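Local coordinates for protein sialidase B (Streptococcus pneumoniae serotype 4, PDB 4XJW) that cleaves alpha-2,3-, alpha-2,6- and alpha-2,8-glycosidic linkages of terminal sialic acids in oligosaccharides, glycoproteins and glycolipids, and acts as an intramolecular trans-sialidase, at residues G449-P454 / A469-G474; G474-L479 / A493-K498; T487-S492 / S533-S538. The protein carries 1 engineered substitution. All coordinates share one frame; numbering follows the deposited sequence.

Interaction 1: G449-P454 / A469-G474; sequences GTYLCP and ATYTSG
Tyr451 and Tyr471 form an antiparallel hydrogen-bonded pair: Tyr451 N donates almost straight to Tyr471 O at 2.8 Å, and Tyr471 N returns a bond to Tyr451 O at 2.9 Å. A third backbone bond, Cys453 N to Ala469 O at 3.0 Å, continues the ladder toward the turn of the hairpin, and a water donates to Cys453 O and Ala469 O.

With its chi1 at 62°, Tyr471 lays its ring back across the partner strand, and Tyr451 CB rests over one ring face, 3.7 Å from the centroid, as a CH-pi contact. The two rings meet obliquely, their planes at 47°. Cys453 SG arrives in the plane of the Tyr471 ring, 3.8 Å from CD2 of that tyrosine; a slim sulfur fits between ring edge and Ala469 CB.

On the opposite face, Thr450 OG1 donates a weak bond to Thr470 OG1 at 2.9 Å, while Thr470 OG1 has a stronger partner in Thr477 O of the next strand. Contacts over one face and at the edge limit how the Tyr471 ring can turn, close to Tyr615, the nucleophile by similarity, and to Glu503, a predicted active-site residue whose side chain is about 4 Å from that of Tyr471 between nearest atoms.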
loop_
_atom_site.group_PDB
_atom_site.type_symbol
_atom_site.label_atom_id
_atom_site.label_comp_id
_atom_site.label_asym_id
_atom_site.label_seq_id
_atom_site.Cartn_x
_atom_site.Cartn_y
_atom_site.Cartn_z
ATOM N N GLY A 449 -8.580 13.651 -17.261
ATOM C CA GLY A 449 -9.410 13.343 -16.110
ATOM C C GLY A 449 -8.822 13.958 -14.856
ATOM O O GLY A 449 -7.606 14.191 -14.765
ATOM N N THR A 450 -9.686 14.259 -13.893
ATOM C CA THR A 450 -9.209 14.630 -12.573
ATOM C C THR A 450 -8.729 13.339 -11.915
ATOM O O THR A 450 -8.977 12.248 -12.434
ATOM C CB THR A 450 -10.307 15.278 -11.726
ATOM O OG1 THR A 450 -11.421 14.382 -11.591
ATOM C CG2 THR A 450 -10.783 16.589 -12.375
ATOM N N TYR A 451 -8.036 13.473 -10.793
ATOM C CA TYR A 451 -7.429 12.321 -10.138
ATOM C C TYR A 451 -8.227 11.981 -8.890
ATOM O O TYR A 451 -8.419 12.837 -8.023
ATOM C CB TYR A 451 -5.983 12.631 -9.771
ATOM C CG TYR A 451 -5.174 13.205 -10.914
ATOM C CD1 TYR A 451 -4.849 12.431 -12.017
ATOM C CD2 TYR A 451 -4.745 14.526 -10.886
ATOM C CE1 TYR A 451 -4.110 12.956 -13.067
ATOM C CE2 TYR A 451 -4.007 15.059 -11.920
ATOM C CZ TYR A 451 -3.691 14.271 -13.007
ATOM O OH TYR A 451 -2.955 14.818 -14.041
ATOM N N LEU A 452 -8.693 10.735 -8.797
ATOM C CA LEU A 452 -9.540 10.347 -7.682
ATOM C C LEU A 452 -8.768 10.411 -6.373
ATOM O O LEU A 452 -7.613 9.993 -6.298
ATOM C CB LEU A 452 -10.082 8.943 -7.900
ATOM C CG LEU A 452 -11.179 8.461 -6.959
ATOM C CD1 LEU A 452 -12.468 9.220 -7.174
ATOM C CD2 LEU A 452 -11.393 6.969 -7.179
ATOM N N CYS A 453 -9.413 10.935 -5.338
ATOM C CA CYS A 453 -8.828 10.893 -4.006
ATOM C C CYS A 453 -9.082 9.529 -3.389
ATOM O O CYS A 453 -10.237 9.120 -3.226
ATOM C CB CYS A 453 -9.437 11.969 -3.108
ATOM S SG CYS A 453 -9.189 13.651 -3.735
ATOM N N PRO A 454 -8.010 8.802 -3.044
ATOM C CA PRO A 454 -8.255 7.455 -2.503
ATOM C C PRO A 454 -8.860 7.475 -1.114
ATOM O O PRO A 454 -8.606 8.385 -0.318
ATOM C CB PRO A 454 -6.869 6.828 -2.455
ATOM C CG PRO A 454 -5.896 7.977 -2.457
ATOM C CD PRO A 454 -6.575 9.114 -3.189
ATOM N N ALA A 469 -14.436 13.021 -3.793
ATOM C CA ALA A 469 -13.412 14.041 -4.002
ATOM C C ALA A 469 -12.412 13.607 -5.065
ATOM O O ALA A 469 -11.980 12.440 -5.103
ATOM C CB ALA A 469 -12.697 14.359 -2.705
ATOM N N THR A 470 -12.041 14.554 -5.926
ATOM C CA THR A 470 -10.941 14.363 -6.869
ATOM C C THR A 470 -10.134 15.654 -6.864
ATOM O O THR A 470 -10.597 16.669 -6.335
ATOM C CB THR A 470 -11.430 14.077 -8.301
ATOM O OG1 THR A 470 -11.899 15.300 -8.900
ATOM C CG2 THR A 470 -12.563 13.039 -8.314
ATOM N N TYR A 471 -8.932 15.622 -7.425
ATOM C CA TYR A 471 -8.130 16.836 -7.538
ATOM C C TYR A 471 -7.558 16.974 -8.933
ATOM O O TYR A 471 -7.473 16.006 -9.694
ATOM C CB TYR A 471 -7.006 16.854 -6.501
ATOM C CG TYR A 471 -6.016 15.728 -6.654
ATOM C CD1 TYR A 471 -4.872 15.881 -7.439
ATOM C CD2 TYR A 471 -6.201 14.521 -5.998
ATOM C CE1 TYR A 471 -3.959 14.850 -7.578
ATOM C CE2 TYR A 471 -5.299 13.491 -6.132
ATOM C CZ TYR A 471 -4.182 13.654 -6.921
ATOM O OH TYR A 471 -3.295 12.603 -7.041
ATOM N N THR A 472 -7.198 18.203 -9.278
ATOM C CA THR A 472 -6.478 18.468 -10.512
ATOM C C THR A 472 -5.674 19.728 -10.282
ATOM O O THR A 472 -5.666 20.264 -9.179
ATOM C CB THR A 472 -7.427 18.620 -11.722
ATOM O OG1 THR A 472 -6.654 18.704 -12.928
ATOM C CG2 THR A 472 -8.268 19.856 -11.587
ATOM N N SER A 473 -4.973 20.198 -11.307
ATOM C CA SER A 473 -4.183 21.408 -11.139
ATOM C C SER A 473 -5.080 22.586 -10.764
ATOM O O SER A 473 -6.009 22.916 -11.487
ATOM C CB SER A 473 -3.402 21.710 -12.415
ATOM O OG SER A 473 -2.785 22.981 -12.331
ATOM N N GLY A 474 -4.822 23.181 -9.605
ATOM C CA GLY A 474 -5.529 24.383 -9.198
ATOM C C GLY A 474 -6.853 24.236 -8.468
ATOM O O GLY A 474 -7.423 25.244 -8.037
HETATM O O HOH W 1 -6.146 16.310 -13.752
HETATM O O HOH W 2 -12.621 9.868 -3.881
#

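Interaction 2: G474-L479 / A493-K498; sequences GELTYL and ASIPFK
Ala493 pairs with Leu476 as an antiparallel hydrogen-bonded pair: Ala493 N donates to Leu476 O at 2.9 Å, and Ala493 O accepts from Leu476 N, also at 2.9 Å. Its methyl group lies in the plane of the Tyr478 ring, at the edge, 3.9 Å from CE1 of that tyrosine. A small residue suits this place, because the broad ring occupies the same face of the sheet.

Ser494 is the non-hydrogen-bonded partner of Glu475, their CA atoms only 4.3 Å apart. This face is polar: Glu475 OE2 accepts from Thr477 OG1 on its anti lone pair, the side away from OE1, and also bonds Ser492 OG, just before Ala493.

Ile495 continues the ladder beyond the regular strand. Its N-H reaches Gly474 O at 3.1 Å in a nearly straight bond, although the donor stands well above the carbonyl plane. Chi1 of 60° puts CG1 between the backbone N and carbonyl carbon, carrying that branch over the Gly474–Glu475 peptide, while Ile495 CG2 meets Leu476 CG at 4.0 Å, the two branched side chains crossing at about a right angle.

At Phe497 the chain passes close to Gly474, whose CA makes a C-H···O contact of 3.2 Å with Phe497 O. A water bridges the same carbonyl to Gly474 N. Glycine suits the phi of 87°, at which a side chain would press on Ser473 O.

The pairing unites strands 475-481 and 489-494, the latter at the edge of its sheet, with strand 466-472 on the other flank of 475-481. Met528 of strand 526-530 packs against Leu476, Tyr478, Ala493 and Ile495, and Phe518 of strand 513-518 touches Leu476 and Ile495, so the apolar face is covered by the following sheet.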
loop_
_atom_site.group_PDB
_atom_site.type_symbol
_atom_site.label_atom_id
_atom_site.label_comp_id
_atom_site.label_asym_id
_atom_site.label_seq_id
_atom_site.Cartn_x
_atom_site.Cartn_y
_atom_site.Cartn_z
ATOM N N GLY A 474 -4.822 23.181 -9.605
ATOM C CA GLY A 474 -5.529 24.383 -9.198
ATOM C C GLY A 474 -6.853 24.236 -8.468
ATOM O O GLY A 474 -7.423 25.244 -8.037
ATOM N N GLU A 475 -7.361 23.011 -8.315
ATOM C CA GLU A 475 -8.647 22.856 -7.632
ATOM C C GLU A 475 -8.908 21.456 -7.096
ATOM O O GLU A 475 -8.312 20.477 -7.547
ATOM C CB GLU A 475 -9.815 23.265 -8.546
ATOM C CG GLU A 475 -10.082 22.325 -9.724
ATOM C CD GLU A 475 -11.329 22.690 -10.523
ATOM O OE1 GLU A 475 -11.398 23.827 -11.043
ATOM O OE2 GLU A 475 -12.244 21.842 -10.634
ATOM N N LEU A 476 -9.810 21.381 -6.124
ATOM C CA LEU A 476 -10.487 20.129 -5.815
ATOM C C LEU A 476 -11.725 20.076 -6.694
ATOM O O LEU A 476 -12.397 21.089 -6.908
ATOM C CB LEU A 476 -10.885 20.052 -4.345
ATOM C CG LEU A 476 -9.764 20.044 -3.315
ATOM C CD1 LEU A 476 -10.301 19.836 -1.915
ATOM C CD2 LEU A 476 -8.751 18.956 -3.664
ATOM N N THR A 477 -12.021 18.904 -7.232
ATOM C CA THR A 477 -13.194 18.757 -8.069
ATOM C C THR A 477 -14.067 17.679 -7.455
ATOM O O THR A 477 -13.795 16.477 -7.605
ATOM C CB THR A 477 -12.850 18.407 -9.528
ATOM O OG1 THR A 477 -11.807 19.270 -10.008
ATOM C CG2 THR A 477 -14.080 18.566 -10.412
ATOM N N TYR A 478 -15.104 18.107 -6.744
ATOM C CA TYR A 478 -16.031 17.154 -6.141
ATOM C C TYR A 478 -16.997 16.602 -7.178
ATOM O O TYR A 478 -17.636 17.357 -7.918
ATOM C CB TYR A 478 -16.790 17.807 -4.987
ATOM C CG TYR A 478 -15.888 18.331 -3.878
ATOM C CD1 TYR A 478 -15.395 19.635 -3.907
ATOM C CD2 TYR A 478 -15.547 17.529 -2.797
ATOM C CE1 TYR A 478 -14.565 20.118 -2.889
ATOM C CE2 TYR A 478 -14.743 17.997 -1.778
ATOM C CZ TYR A 478 -14.257 19.290 -1.823
ATOM O OH TYR A 478 -13.461 19.729 -0.793
ATOM N N LEU A 479 -17.098 15.281 -7.245
ATOM C CA LEU A 479 -18.045 14.651 -8.148
ATOM C C LEU A 479 -19.283 14.250 -7.355
ATOM O O LEU A 479 -19.203 13.472 -6.392
ATOM C CB LEU A 479 -17.407 13.445 -8.842
ATOM C CG LEU A 479 -16.074 13.738 -9.533
ATOM C CD1 LEU A 479 -15.611 12.526 -10.317
ATOM C CD2 LEU A 479 -16.202 14.956 -10.450
ATOM N N ALA A 493 -13.663 23.632 -6.365
ATOM C CA ALA A 493 -13.219 24.464 -5.262
ATOM C C ALA A 493 -11.754 24.821 -5.476
ATOM O O ALA A 493 -10.877 23.961 -5.421
ATOM C CB ALA A 493 -13.400 23.740 -3.949
ATOM N N SER A 494 -11.484 26.093 -5.753
ATOM C CA SER A 494 -10.114 26.529 -6.015
ATOM C C SER A 494 -9.225 26.324 -4.802
ATOM O O SER A 494 -9.665 26.510 -3.670
ATOM C CB SER A 494 -10.111 28.007 -6.399
ATOM O OG SER A 494 -10.296 28.158 -7.788
ATOM N N ILE A 495 -7.974 25.941 -5.039
ATOM C CA ILE A 495 -7.006 25.806 -3.962
ATOM C C ILE A 495 -5.733 26.573 -4.310
ATOM O O ILE A 495 -5.338 26.632 -5.481
ATOM C CB ILE A 495 -6.713 24.309 -3.613
ATOM C CG1 ILE A 495 -6.156 23.559 -4.828
ATOM C CG2 ILE A 495 -7.964 23.620 -3.081
ATOM C CD1 ILE A 495 -5.893 22.073 -4.558
ATOM N N PRO A 496 -5.084 27.170 -3.296
ATOM C CA PRO A 496 -3.924 28.043 -3.557
ATOM C C PRO A 496 -2.698 27.272 -4.060
ATOM O O PRO A 496 -1.575 27.587 -3.658
ATOM C CB PRO A 496 -3.626 28.652 -2.177
ATOM C CG PRO A 496 -4.856 28.394 -1.337
ATOM C CD PRO A 496 -5.434 27.124 -1.866
ATOM N N PHE A 497 -2.909 26.300 -4.944
ATOM C CA PHE A 497 -1.858 25.376 -5.346
ATOM C C PHE A 497 -1.890 25.056 -6.826
ATOM O O PHE A 497 -2.950 24.791 -7.393
ATOM C CB PHE A 497 -1.971 24.066 -4.554
ATOM C CG PHE A 497 -1.900 24.257 -3.071
ATOM C CD1 PHE A 497 -0.700 24.594 -2.468
ATOM C CD2 PHE A 497 -3.036 24.115 -2.282
ATOM C CE1 PHE A 497 -0.627 24.787 -1.107
ATOM C CE2 PHE A 497 -2.971 24.305 -0.910
ATOM C CZ PHE A 497 -1.763 24.648 -0.325
ATOM N N LYS A 498 -0.718 25.088 -7.448
ATOM C CA LYS A 498 -0.566 24.550 -8.786
ATOM C C LYS A 498 0.017 23.148 -8.714
ATOM O O LYS A 498 0.983 22.899 -7.987
ATOM C CB LYS A 498 0.342 25.441 -9.631
ATOM C CG LYS A 498 -0.379 26.590 -10.290
ATOM C CD LYS A 498 0.584 27.398 -11.139
ATOM C CE LYS A 498 -0.073 28.655 -11.684
ATOM N NZ LYS A 498 0.934 29.563 -12.301
HETATM O O HOH W 3 -3.027 22.156 -7.582
#

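Interaction 3: T487-S492 / S533-S538; sequences TWKKSS and SGETWS
Ser491 OG reaches into the turn at Gly534 and Glu535, where it has both carbonyl oxygens within bonding distance, Glu535 O at 2.8 Å and Gly534 O at 3.0 Å. With OG anti to the backbone N, chi1 -178°, the short serine side chain brings its hydroxyl to them. The hydroxyl also lies in the plane of the Trp537 indole, at its edge, 3.5 Å from Trp537 NE1.

Beside it runs a salt bridge across the surface. Lys489, extended beyond CG, places NZ 2.7 Å from Glu535 OE2, on the syn lone pair of that oxygen, with a weak second bond to Glu535 OE1. The glutamate's CB points away from segment 487-492, but the chain bends at chi2, -69°, and brings the carboxylate round; the two side chains cross at about a right angle.

Segment 487-492 covers the end of the third BNR repeat and 533-538 lies in the fourth; their Asp-boxes carry the Ser-X-Asp-X-Gly-X-Thr-Trp signature. Glycine suits the phi of 97° at Gly534, where a side chain would press on Ser533 O. Within this turn, Trp537 NE1 gives Gly534 O a weak bond of 3.1 Å, and Thr536 OG1 bonds the motif aspartate, Asp532.

Further out, Arg465 supplies Glu535 OE2 with a second cationic partner and also bonds Ser533 O. The Trp537 ring stacks on Tyr478, and both side chains touch Met528.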
loop_
_atom_site.group_PDB
_atom_site.type_symbol
_atom_site.label_atom_id
_atom_site.label_comp_id
_atom_site.label_asym_id
_atom_site.label_seq_id
_atom_site.Cartn_x
_atom_site.Cartn_y
_atom_site.Cartn_z
ATOM N N THR A 487 -25.788 9.486 -12.865
ATOM C CA THR A 487 -25.326 10.734 -13.454
ATOM C C THR A 487 -24.500 11.510 -12.448
ATOM O O THR A 487 -24.690 11.377 -11.237
ATOM C CB THR A 487 -26.497 11.609 -13.954
ATOM O OG1 THR A 487 -27.326 12.001 -12.852
ATOM C CG2 THR A 487 -27.338 10.847 -14.961
ATOM N N TRP A 488 -23.581 12.317 -12.956
ATOM C CA TRP A 488 -22.662 13.055 -12.107
ATOM C C TRP A 488 -22.584 14.514 -12.525
ATOM O O TRP A 488 -22.792 14.849 -13.696
ATOM C CB TRP A 488 -21.268 12.436 -12.197
ATOM C CG TRP A 488 -21.221 11.029 -11.716
ATOM C CD1 TRP A 488 -21.499 9.904 -12.436
ATOM C CD2 TRP A 488 -20.888 10.592 -10.398
ATOM N NE1 TRP A 488 -21.345 8.792 -11.648
ATOM C CE2 TRP A 488 -20.977 9.188 -10.383
ATOM C CE3 TRP A 488 -20.521 11.254 -9.217
ATOM C CZ2 TRP A 488 -20.720 8.430 -9.240
ATOM C CZ3 TRP A 488 -20.257 10.512 -8.089
ATOM C CH2 TRP A 488 -20.360 9.109 -8.104
ATOM N N LYS A 489 -22.289 15.380 -11.562
ATOM C CA LYS A 489 -21.918 16.755 -11.868
ATOM C C LYS A 489 -20.708 17.109 -11.027
ATOM O O LYS A 489 -20.377 16.405 -10.076
ATOM C CB LYS A 489 -23.066 17.725 -11.567
ATOM C CG LYS A 489 -23.312 17.940 -10.076
ATOM C CD LYS A 489 -24.379 19.011 -9.843
ATOM C CE LYS A 489 -24.631 19.227 -8.358
ATOM N NZ LYS A 489 -25.613 20.330 -8.118
ATOM N N LYS A 490 -20.042 18.201 -11.369
ATOM C CA LYS A 490 -18.886 18.630 -10.607
ATOM C C LYS A 490 -19.199 19.840 -9.748
ATOM O O LYS A 490 -20.086 20.635 -10.063
ATOM C CB LYS A 490 -17.710 18.952 -11.537
ATOM C CG LYS A 490 -17.739 20.346 -12.166
ATOM C CD LYS A 490 -16.398 20.685 -12.829
ATOM C CE LYS A 490 -16.457 22.024 -13.564
ATOM N NZ LYS A 490 -16.611 23.182 -12.635
ATOM N N SER A 491 -18.484 19.949 -8.640
ATOM C CA SER A 491 -18.433 21.184 -7.881
ATOM C C SER A 491 -16.959 21.500 -7.676
ATOM O O SER A 491 -16.240 20.761 -7.003
ATOM C CB SER A 491 -19.163 21.038 -6.544
ATOM O OG SER A 491 -19.147 22.263 -5.840
ATOM N N SER A 492 -16.486 22.580 -8.291
ATOM C CA SER A 492 -15.072 22.941 -8.204
ATOM C C SER A 492 -14.797 23.858 -7.016
ATOM O O SER A 492 -15.593 24.745 -6.698
ATOM C CB SER A 492 -14.589 23.607 -9.498
ATOM O OG SER A 492 -14.729 22.755 -10.615
ATOM N N SER A 533 -24.244 20.966 1.450
ATOM C CA SER A 533 -24.133 19.601 0.938
ATOM C C SER A 533 -23.251 19.473 -0.311
ATOM O O SER A 533 -23.510 18.642 -1.190
ATOM C CB SER A 533 -25.532 19.035 0.673
ATOM O OG SER A 533 -26.242 18.868 1.889
ATOM N N GLY A 534 -22.208 20.290 -0.389
ATOM C CA GLY A 534 -21.224 20.142 -1.449
ATOM C C GLY A 534 -21.404 21.039 -2.662
ATOM O O GLY A 534 -20.565 21.031 -3.560
ATOM N N GLU A 535 -22.491 21.807 -2.708
ATOM C CA GLU A 535 -22.710 22.710 -3.839
ATOM C C GLU A 535 -21.616 23.751 -3.946
ATOM O O GLU A 535 -21.104 24.025 -5.033
ATOM C CB GLU A 535 -24.057 23.420 -3.722
ATOM C CG GLU A 535 -25.264 22.494 -3.873
ATOM C CD GLU A 535 -25.399 21.961 -5.284
ATOM O OE1 GLU A 535 -25.347 22.770 -6.234
ATOM O OE2 GLU A 535 -25.542 20.738 -5.453
ATOM N N THR A 536 -21.275 24.348 -2.812
ATOM C CA THR A 536 -20.285 25.416 -2.769
ATOM C C THR A 536 -19.300 25.220 -1.620
ATOM O O THR A 536 -19.606 24.531 -0.643
ATOM C CB THR A 536 -20.945 26.828 -2.655
ATOM O OG1 THR A 536 -21.583 26.969 -1.385
ATOM C CG2 THR A 536 -21.954 27.066 -3.769
ATOM N N TRP A 537 -18.127 25.843 -1.738
ATOM C CA TRP A 537 -17.011 25.618 -0.814
ATOM C C TRP A 537 -16.343 26.889 -0.324
ATOM O O TRP A 537 -16.235 27.880 -1.050
ATOM C CB TRP A 537 -15.963 24.701 -1.459
ATOM C CG TRP A 537 -16.568 23.368 -1.725
ATOM C CD1 TRP A 537 -17.235 22.989 -2.842
ATOM C CD2 TRP A 537 -16.610 22.257 -0.825
ATOM N NE1 TRP A 537 -17.709 21.692 -2.694
ATOM C CE2 TRP A 537 -17.316 21.219 -1.464
ATOM C CE3 TRP A 537 -16.104 22.032 0.463
ATOM C CZ2 TRP A 537 -17.532 19.975 -0.867
ATOM C CZ3 TRP A 537 -16.312 20.783 1.058
ATOM C CH2 TRP A 537 -17.023 19.781 0.390
ATOM N N SER A 538 -15.877 26.842 0.915
ATOM C CA SER A 538 -15.234 27.990 1.544
ATOM C C SER A 538 -13.791 28.180 1.088
ATOM O O SER A 538 -13.220 27.342 0.375
ATOM C CB SER A 538 -15.219 27.790 3.048
ATOM O OG SER A 538 -14.245 26.816 3.389
#

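From the N terminus, interaction 1 closes the hairpin of strands 451-459 and 466-472. Interaction 2 follows in series, starting at the shared Gly474, and closes the next hairpin, 475-481 with 489-494; Thr450 CG2 packs on Thr477 OG1 between the two. Interaction 3 crosses interaction 2: 487-492 lies inside the loop that 2 closes, whereas 533-538 lies beyond it, so the third contact spans a longer stretch of chain containing strands 504-510, 513-518 and 526-530. The first two build successive strands of one sheet; the third ties its outermost strand to the Asp-box loop of the following sheet, in keeping with neighbouring blades of the sialidase beta-propeller.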